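Side-chain contacts in probable cell division protein WhiA (Thermotoga maritima, PDB 3HYI), which probably takes part in cell division and chromosome segregation, linking a degenerate LAGLIDADG homing-endonuclease domain to a helix-turn-helix DNA-binding domain: residues A[16-21]-A[62-67]; A[33-38]-A[56-61]; A[117-122]-A[179-184]. All blocks are in the same frame, centred on the assembly; numbering follows the deposited sequence.

Overall arrangement
All three contacts lie in the LAGLIDADG-like part of the chain. Contacts 1 and 2 share helix 56-68 and have centres about 9 Å apart. Contact 1 is at the surface and polar: an asparagine on this helix holds a carbonyl of the loop after helix 9-16. Contact 2 is buried, with an aromatic ring from helix 25-39 against a carbonyl and the aliphatic start of R61, whose polar end returns to the loop of contact 1. Contact 3, also buried, is apolar and aromatic, and joins helices 108-122 and 175-184. It meets contact 2, about 11 Å away between centres, where A38 packs on S121 and A58 on L120.

Contact 1 (A[16-21]-A[62-67]); sequences ELVNVP and LLNLMK
N64 reaches from helix 56-68 to the backbone of V18, in the loop that follows helix 9-16. Its CB already points at the loop, and with CG anti to the carbonyl carbon (chi1 -67°) the amide carries on in that direction. CB and CG act as a stem, and ND2 does the work. It gives a hydrogen bond to V18 O, 3.2 Å from ND2, bent to an N-H...O angle of 146°. The acceptor lies almost in the amide plane of N64, whereas ND2 stands 38° above the carbonyl plane of V18 and not on a lone pair. ND2 also rests against V18 CG1 at 3.8 Å. The N19 oxygen OD1 is equally far from N64 ND2, too long to count as a bond. With an alanine here the ND2 bond goes, and V18 O would probably be left with R61 NH1 as its donor from this helix, the loop free to shift at this point. The carbonyl belongs to a type I beta turn from L17 to V20; the arrangement is an asparagine side chain bonded to the backbone of that turn, tying it to helix 56-68 of the N-terminal LAGLIDADG-like domain.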
loop_
_atom_site.group_PDB
_atom_site.type_symbol
_atom_site.label_atom_id
_atom_site.label_comp_id
_atom_site.label_asym_id
_atom_site.label_seq_id
_atom_site.Cartn_x
_atom_site.Cartn_y
_atom_site.Cartn_z
ATOM N N GLU A 16 0.793 -19.298 -7.884
ATOM C CA GLU A 16 -0.364 -19.312 -8.789
ATOM C C GLU A 16 0.036 -19.406 -10.263
ATOM O O GLU A 16 -0.753 -19.850 -11.095
ATOM C CB GLU A 16 -1.233 -18.059 -8.596
ATOM C CG GLU A 16 -2.092 -18.067 -7.341
ATOM C CD GLU A 16 -3.244 -17.069 -7.403
ATOM O OE1 GLU A 16 -3.895 -16.956 -8.465
ATOM O OE2 GLU A 16 -3.510 -16.405 -6.383
ATOM N N LEU A 17 1.258 -18.982 -10.579
ATOM C CA LEU A 17 1.723 -18.905 -11.962
ATOM C C LEU A 17 2.443 -20.160 -12.466
ATOM O O LEU A 17 2.710 -20.273 -13.660
ATOM C CB LEU A 17 2.636 -17.692 -12.123
ATOM C CG LEU A 17 2.018 -16.346 -11.735
ATOM C CD1 LEU A 17 3.039 -15.226 -11.879
ATOM C CD2 LEU A 17 0.777 -16.057 -12.574
ATOM N N VAL A 18 2.745 -21.097 -11.572
ATOM C CA VAL A 18 3.548 -22.275 -11.926
ATOM C C VAL A 18 2.887 -23.158 -12.997
ATOM O O VAL A 18 3.585 -23.750 -13.823
ATOM C CB VAL A 18 3.882 -23.128 -10.668
ATOM C CG1 VAL A 18 4.563 -24.438 -11.052
ATOM C CG2 VAL A 18 4.764 -22.338 -9.716
ATOM N N ASN A 19 1.555 -23.231 -12.985
ATOM C CA ASN A 19 0.802 -24.079 -13.920
ATOM C C ASN A 19 -0.139 -23.316 -14.862
ATOM O O ASN A 19 -1.051 -23.908 -15.440
ATOM C CB ASN A 19 0.013 -25.135 -13.142
ATOM C CG ASN A 19 0.914 -26.130 -12.442
ATOM O OD1 ASN A 19 1.701 -26.826 -13.083
ATOM N ND2 ASN A 19 0.803 -26.203 -11.119
ATOM N N VAL A 20 0.086 -22.013 -15.023
ATOM C CA VAL A 20 -0.631 -21.219 -16.026
ATOM C C VAL A 20 -0.415 -21.851 -17.413
ATOM O O VAL A 20 0.665 -22.361 -17.687
ATOM C CB VAL A 20 -0.149 -19.741 -16.015
ATOM C CG1 VAL A 20 -0.561 -19.006 -17.290
ATOM C CG2 VAL A 20 -0.686 -19.022 -14.784
ATOM N N PRO A 21 -1.447 -21.849 -18.280
ATOM C CA PRO A 21 -1.313 -22.463 -19.610
ATOM C C PRO A 21 -0.099 -22.027 -20.449
ATOM O O PRO A 21 0.423 -20.925 -20.278
ATOM C CB PRO A 21 -2.607 -22.047 -20.316
ATOM C CG PRO A 21 -3.583 -21.867 -19.223
ATOM C CD PRO A 21 -2.807 -21.314 -18.069
ATOM N N LEU A 62 10.226 -22.640 -14.703
ATOM C CA LEU A 62 11.321 -22.796 -15.658
ATOM C C LEU A 62 11.441 -24.244 -16.117
ATOM O O LEU A 62 11.658 -24.504 -17.301
ATOM C CB LEU A 62 12.647 -22.333 -15.044
ATOM C CG LEU A 62 13.884 -22.368 -15.945
ATOM C CD1 LEU A 62 13.703 -21.461 -17.156
ATOM C CD2 LEU A 62 15.140 -21.992 -15.164
ATOM N N LEU A 63 11.301 -25.179 -15.181
ATOM C CA LEU A 63 11.354 -26.600 -15.514
ATOM C C LEU A 63 10.185 -27.007 -16.404
ATOM O O LEU A 63 10.356 -27.801 -17.331
ATOM C CB LEU A 63 11.384 -27.469 -14.250
ATOM C CG LEU A 63 12.647 -27.411 -13.384
ATOM C CD1 LEU A 63 12.540 -28.420 -12.237
ATOM C CD2 LEU A 63 13.911 -27.658 -14.194
ATOM N N ASN A 64 9.003 -26.460 -16.128
ATOM C CA ASN A 64 7.824 -26.747 -16.948
ATOM C C ASN A 64 7.938 -26.193 -18.375
ATOM O O ASN A 64 7.449 -26.813 -19.323
ATOM C CB ASN A 64 6.555 -26.217 -16.280
ATOM C CG ASN A 64 6.206 -26.960 -14.993
ATOM O OD1 ASN A 64 6.733 -28.037 -14.713
ATOM N ND2 ASN A 64 5.301 -26.381 -14.208
ATOM N N LEU A 65 8.573 -25.034 -18.522
ATOM C CA LEU A 65 8.821 -24.446 -19.845
ATOM C C LEU A 65 9.785 -25.301 -20.660
ATOM O O LEU A 65 9.548 -25.566 -21.839
ATOM C CB LEU A 65 9.381 -23.023 -19.711
ATOM C CG LEU A 65 8.402 -21.840 -19.714
ATOM C CD1 LEU A 65 7.003 -22.251 -19.333
ATOM C CD2 LEU A 65 8.909 -20.751 -18.776
ATOM N N MET A 66 10.873 -25.724 -20.022
ATOM C CA MET A 66 11.865 -26.592 -20.665
ATOM C C MET A 66 11.286 -27.956 -21.043
ATOM O O MET A 66 11.695 -28.556 -22.039
ATOM C CB MET A 66 13.081 -26.775 -19.753
ATOM C CG MET A 66 13.912 -25.514 -19.567
ATOM S SD MET A 66 14.555 -24.839 -21.114
ATOM C CE MET A 66 15.981 -25.890 -21.375
ATOM N N LYS A 67 10.341 -28.433 -20.239
ATOM C CA LYS A 67 9.625 -29.678 -20.512
ATOM C C LYS A 67 8.695 -29.521 -21.716
ATOM O O LYS A 67 8.611 -30.414 -22.559
ATOM C CB LYS A 67 8.827 -30.090 -19.275
ATOM C CG LYS A 67 7.899 -31.283 -19.447
ATOM C CD LYS A 67 7.101 -31.502 -18.168
ATOM C CE LYS A 67 5.882 -32.379 -18.392
ATOM N NZ LYS A 67 6.239 -33.820 -18.435
#

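Contact 2 (A[33-38]-A[56-61]); sequences LGFIKA and FAASRR
F35 sends its ring from helix 25-39 onto the A58 to R61 face of helix 56-68, and the closest meeting is with a backbone oxygen. F35 CE1 is 3.3 Å from A58 O, and F35 CZ is 3.5 Å from the same oxygen. Two neighbouring aromatic carbons thus bring their C-H groups near one carbonyl, which stands oblique to the ring; the contact is buried and weakly polar, short of a hydrogen bond.

Apolar contacts come next. F35 CE1 packs on A58 CB at 4.1 Å, and F35 CZ lies the same distance from R61 CB, with R61 CG beside it. The ring is put there by chi1 of -86°, which sets CG anti to the carbonyl carbon and leads it out along a bond already aimed at the other helix. Helix 25-39 runs straight into strand 40-43, the first of the antiparallel sheet, as the signature helix does in the LAGLIDADG fold, and helix 56-68 follows the second strand, 48-53. F51 of that strand touches F35 as well, so the ring is held between sheet and helix.

The charged end of R61 belongs to a different set of partners. The chain bends at chi2 (65°), and beyond CG it turns from the ring instead of laying its guanidinium on it. NE makes a salt bridge with E31, one turn before F35 on the same helix, and NH1 hydrogen-bonds both V18 O and V20 O in the loop after helix 9-16.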
loop_
_atom_site.group_PDB
_atom_site.type_symbol
_atom_site.label_atom_id
_atom_site.label_comp_id
_atom_site.label_asym_id
_atom_site.label_seq_id
_atom_site.Cartn_x
_atom_site.Cartn_y
_atom_site.Cartn_z
ATOM N N LEU A 33 12.523 -16.277 -22.485
ATOM C CA LEU A 33 13.360 -15.102 -22.729
ATOM C C LEU A 33 13.293 -14.133 -21.550
ATOM O O LEU A 33 14.297 -13.516 -21.196
ATOM C CB LEU A 33 12.940 -14.392 -24.021
ATOM C CG LEU A 33 13.863 -13.266 -24.498
ATOM C CD1 LEU A 33 15.195 -13.832 -24.985
ATOM C CD2 LEU A 33 13.190 -12.443 -25.590
ATOM N N GLY A 34 12.109 -14.012 -20.947
ATOM C CA GLY A 34 11.928 -13.234 -19.724
ATOM C C GLY A 34 12.813 -13.732 -18.595
ATOM O O GLY A 34 13.467 -12.941 -17.920
ATOM N N PHE A 35 12.821 -15.049 -18.396
ATOM C CA PHE A 35 13.735 -15.698 -17.448
ATOM C C PHE A 35 15.193 -15.427 -17.817
ATOM O O PHE A 35 16.003 -15.075 -16.956
ATOM C CB PHE A 35 13.510 -17.217 -17.424
ATOM C CG PHE A 35 12.429 -17.674 -16.480
ATOM C CD1 PHE A 35 12.744 -18.071 -15.186
ATOM C CD2 PHE A 35 11.106 -17.750 -16.896
ATOM C CE1 PHE A 35 11.751 -18.513 -14.310
ATOM C CE2 PHE A 35 10.108 -18.192 -16.028
ATOM C CZ PHE A 35 10.433 -18.574 -14.733
ATOM N N ILE A 36 15.518 -15.601 -19.100
ATOM C CA ILE A 36 16.880 -15.399 -19.602
ATOM C C ILE A 36 17.348 -13.954 -19.418
ATOM O O ILE A 36 18.443 -13.717 -18.907
ATOM C CB ILE A 36 17.005 -15.778 -21.096
ATOM C CG1 ILE A 36 16.837 -17.287 -21.288
ATOM C CG2 ILE A 36 18.359 -15.339 -21.655
ATOM C CD1 ILE A 36 16.844 -17.721 -22.741
ATOM N N LYS A 37 16.522 -12.998 -19.836
ATOM C CA LYS A 37 16.874 -11.578 -19.725
ATOM C C LYS A 37 17.050 -11.135 -18.270
ATOM O O LYS A 37 17.967 -10.372 -17.956
ATOM C CB LYS A 37 15.819 -10.699 -20.404
ATOM C CG LYS A 37 15.782 -10.784 -21.932
ATOM C CD LYS A 37 17.120 -10.437 -22.563
ATOM C CE LYS A 37 16.963 -10.075 -24.033
ATOM N NZ LYS A 37 18.273 -10.062 -24.750
ATOM N N ALA A 38 16.177 -11.617 -17.389
ATOM C CA ALA A 38 16.202 -11.222 -15.980
ATOM C C ALA A 38 17.298 -11.926 -15.176
ATOM O O ALA A 38 18.043 -11.276 -14.440
ATOM C CB ALA A 38 14.839 -11.468 -15.337
ATOM N N PHE A 56 11.281 -20.768 -5.613
ATOM C CA PHE A 56 10.983 -22.154 -5.981
ATOM C C PHE A 56 9.849 -22.225 -6.997
ATOM O O PHE A 56 9.851 -23.096 -7.865
ATOM C CB PHE A 56 10.635 -22.994 -4.751
ATOM C CG PHE A 56 11.822 -23.326 -3.896
ATOM C CD1 PHE A 56 12.026 -22.683 -2.679
ATOM C CD2 PHE A 56 12.746 -24.273 -4.314
ATOM C CE1 PHE A 56 13.124 -22.990 -1.895
ATOM C CE2 PHE A 56 13.847 -24.579 -3.535
ATOM C CZ PHE A 56 14.038 -23.936 -2.326
ATOM N N ALA A 57 8.879 -21.320 -6.881
ATOM C CA ALA A 57 7.809 -21.209 -7.874
ATOM C C ALA A 57 8.401 -20.899 -9.250
ATOM O O ALA A 57 8.031 -21.522 -10.245
ATOM C CB ALA A 57 6.813 -20.133 -7.471
ATOM N N ALA A 58 9.323 -19.939 -9.290
ATOM C CA ALA A 58 10.034 -19.587 -10.524
ATOM C C ALA A 58 10.837 -20.765 -11.082
ATOM O O ALA A 58 10.838 -20.998 -12.287
ATOM C CB ALA A 58 10.948 -18.393 -10.290
ATOM N N SER A 59 11.507 -21.505 -10.202
ATOM C CA SER A 59 12.310 -22.663 -10.610
ATOM C C SER A 59 11.442 -23.750 -11.240
ATOM O O SER A 59 11.816 -24.342 -12.253
ATOM C CB SER A 59 13.073 -23.245 -9.414
ATOM O OG SER A 59 13.817 -22.245 -8.737
ATOM N N ARG A 60 10.285 -24.004 -10.635
ATOM C CA ARG A 60 9.335 -24.994 -11.144
ATOM C C ARG A 60 8.713 -24.586 -12.479
ATOM O O ARG A 60 8.478 -25.435 -13.338
ATOM C CB ARG A 60 8.226 -25.240 -10.126
ATOM C CG ARG A 60 8.691 -25.992 -8.900
ATOM C CD ARG A 60 7.518 -26.565 -8.133
ATOM N NE ARG A 60 7.971 -27.523 -7.131
ATOM C CZ ARG A 60 8.306 -27.226 -5.877
ATOM N NH1 ARG A 60 8.240 -25.980 -5.426
ATOM N NH2 ARG A 60 8.709 -28.196 -5.067
ATOM N N ARG A 61 8.437 -23.297 -12.641
ATOM C CA ARG A 61 7.936 -22.780 -13.909
ATOM C C ARG A 61 8.970 -22.950 -15.015
ATOM O O ARG A 61 8.629 -23.350 -16.128
ATOM C CB ARG A 61 7.553 -21.301 -13.783
ATOM C CG ARG A 61 6.901 -20.717 -15.028
ATOM C CD ARG A 61 5.557 -21.364 -15.298
ATOM N NE ARG A 61 4.883 -20.785 -16.456
ATOM C CZ ARG A 61 3.774 -21.266 -17.005
ATOM N NH1 ARG A 61 3.199 -22.355 -16.509
ATOM N NH2 ARG A 61 3.247 -20.663 -18.063
#

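Contact 3 (A[117-122]-A[179-184]); sequences GLFLSG and LVFLEA
F119 and F181 meet because both stretch straight out from their helices: each has CG anti to the backbone N (chi1 178° in F119, -177° in F181), from a CB that already points across the gap. The two rings form an offset edge-to-face pair, with the edge of F181 turned toward the face of F119, centroids 6.0 Å apart and planes at 64°. The offset brings a corner of each ring to the other, F119 CD2 lying 4.0 Å from F181 CE2. Two atoms further round the F119 ring, CZ has L182 CD2 at 4.4 Å, a looser apolar touch. F119 therefore spans two successive residues of helix 175-184, with a ring at CD2 and a methyl at CZ. L134, on the adjoining strand 134-138, packs on all three of these side chains and closes the group from the sheet side. K14 of helix 9-16 adds a cation-pi interaction with F119.

Within helix 108-122 a second feature shapes the segment. S121 OG gives a hydrogen bond of 2.7 Å to G117 O, which accounts for this buried hydroxyl inside its own helix. The same oxygen accepts from S121 N, 3.1 Å away, and can take both donors because they come from opposite faces of the carbonyl plane. The serine also packs on F35 and A38 of helix 25-39; the two helices, each leading into the first strand of its own sheet, match the paired signature helices of LAGLIDADG proteins.

Between 117-122 and 179-184, then, only rings and a methyl meet, and the join is non-directional apart from the edge-to-face pairing. K14, whose NZ also bonds L120 O, puts a positive charge by the F119 ring, a charge that would probably be drawn to the ring's pi electrons.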
loop_
_atom_site.group_PDB
_atom_site.type_symbol
_atom_site.label_atom_id
_atom_site.label_comp_id
_atom_site.label_asym_id
_atom_site.label_seq_id
_atom_site.Cartn_x
_atom_site.Cartn_y
_atom_site.Cartn_z
ATOM N N GLY A 117 7.593 -14.176 -17.226
ATOM C CA GLY A 117 8.965 -14.636 -17.042
ATOM C C GLY A 117 9.821 -13.649 -16.268
ATOM O O GLY A 117 10.545 -14.037 -15.351
ATOM N N LEU A 118 9.739 -12.373 -16.645
ATOM C CA LEU A 118 10.466 -11.299 -15.953
ATOM C C LEU A 118 10.116 -11.232 -14.468
ATOM O O LEU A 118 10.995 -11.087 -13.618
ATOM C CB LEU A 118 10.168 -9.939 -16.595
ATOM C CG LEU A 118 10.865 -9.580 -17.910
ATOM C CD1 LEU A 118 10.434 -8.190 -18.363
ATOM C CD2 LEU A 118 12.385 -9.649 -17.770
ATOM N N PHE A 119 8.824 -11.333 -14.174
ATOM C CA PHE A 119 8.315 -11.217 -12.816
ATOM C C PHE A 119 8.664 -12.421 -11.948
ATOM O O PHE A 119 9.100 -12.262 -10.805
ATOM C CB PHE A 119 6.796 -11.036 -12.843
ATOM C CG PHE A 119 6.176 -10.952 -11.481
ATOM C CD1 PHE A 119 5.547 -12.055 -10.921
ATOM C CD2 PHE A 119 6.236 -9.774 -10.752
ATOM C CE1 PHE A 119 4.977 -11.982 -9.667
ATOM C CE2 PHE A 119 5.667 -9.693 -9.488
ATOM C CZ PHE A 119 5.035 -10.797 -8.945
ATOM N N LEU A 120 8.448 -13.619 -12.482
ATOM C CA LEU A 120 8.760 -14.847 -11.753
ATOM C C LEU A 120 10.233 -14.902 -11.366
ATOM O O LEU A 120 10.568 -15.167 -10.211
ATOM C CB LEU A 120 8.390 -16.088 -12.578
ATOM C CG LEU A 120 6.926 -16.536 -12.524
ATOM C CD1 LEU A 120 6.658 -17.550 -13.609
ATOM C CD2 LEU A 120 6.560 -17.109 -11.151
ATOM N N SER A 121 11.105 -14.632 -12.333
ATOM C CA SER A 121 12.545 -14.802 -12.147
ATOM C C SER A 121 13.178 -13.684 -11.313
ATOM O O SER A 121 13.877 -13.957 -10.336
ATOM C CB SER A 121 13.252 -14.913 -13.508
ATOM O OG SER A 121 13.056 -13.753 -14.301
ATOM N N GLY A 122 12.934 -12.432 -11.699
ATOM C CA GLY A 122 13.587 -11.289 -11.058
ATOM C C GLY A 122 12.672 -10.258 -10.422
ATOM O O GLY A 122 13.146 -9.235 -9.922
ATOM N N LEU A 179 -3.002 -4.693 -10.076
ATOM C CA LEU A 179 -4.029 -5.711 -10.302
ATOM C C LEU A 179 -4.166 -6.069 -11.784
ATOM O O LEU A 179 -4.337 -7.242 -12.126
ATOM C CB LEU A 179 -5.382 -5.249 -9.740
ATOM C CG LEU A 179 -5.475 -5.255 -8.211
ATOM C CD1 LEU A 179 -6.722 -4.525 -7.737
ATOM C CD2 LEU A 179 -5.446 -6.687 -7.679
ATOM N N VAL A 180 -4.096 -5.059 -12.650
ATOM C CA VAL A 180 -4.126 -5.268 -14.099
ATOM C C VAL A 180 -2.940 -6.123 -14.534
ATOM O O VAL A 180 -3.092 -7.071 -15.306
ATOM C CB VAL A 180 -4.073 -3.928 -14.874
ATOM C CG1 VAL A 180 -4.007 -4.180 -16.373
ATOM C CG2 VAL A 180 -5.277 -3.057 -14.530
ATOM N N PHE A 181 -1.762 -5.765 -14.029
ATOM C CA PHE A 181 -0.530 -6.492 -14.301
ATOM C C PHE A 181 -0.648 -7.949 -13.868
ATOM O O PHE A 181 -0.363 -8.863 -14.648
ATOM C CB PHE A 181 0.638 -5.826 -13.565
ATOM C CG PHE A 181 1.971 -6.460 -13.836
ATOM C CD1 PHE A 181 2.785 -5.985 -14.858
ATOM C CD2 PHE A 181 2.419 -7.527 -13.065
ATOM C CE1 PHE A 181 4.020 -6.569 -15.110
ATOM C CE2 PHE A 181 3.653 -8.116 -13.312
ATOM C CZ PHE A 181 4.455 -7.634 -14.334
ATOM N N LEU A 182 -1.079 -8.156 -12.627
ATOM C CA LEU A 182 -1.180 -9.501 -12.063
ATOM C C LEU A 182 -2.198 -10.363 -12.803
ATOM O O LEU A 182 -1.933 -11.531 -13.081
ATOM C CB LEU A 182 -1.523 -9.441 -10.570
ATOM C CG LEU A 182 -0.411 -8.909 -9.657
ATOM C CD1 LEU A 182 -0.929 -8.768 -8.240
ATOM C CD2 LEU A 182 0.820 -9.805 -9.692
ATOM N N GLU A 183 -3.356 -9.788 -13.120
ATOM C CA GLU A 183 -4.385 -10.515 -13.857
ATOM C C GLU A 183 -3.944 -10.831 -15.289
ATOM O O GLU A 183 -4.224 -11.912 -15.798
ATOM C CB GLU A 183 -5.702 -9.739 -13.877
ATOM C CG GLU A 183 -6.843 -10.537 -14.501
ATOM C CD GLU A 183 -8.212 -9.962 -14.216
ATOM O OE1 GLU A 183 -8.307 -8.902 -13.558
ATOM O OE2 GLU A 183 -9.203 -10.575 -14.663
ATOM N N ALA A 184 -3.257 -9.885 -15.925
ATOM C CA ALA A 184 -2.719 -10.087 -17.271
ATOM C C ALA A 184 -1.814 -11.321 -17.339
ATOM O O ALA A 184 -1.922 -12.118 -18.270
ATOM C CB ALA A 184 -1.963 -8.844 -17.735
#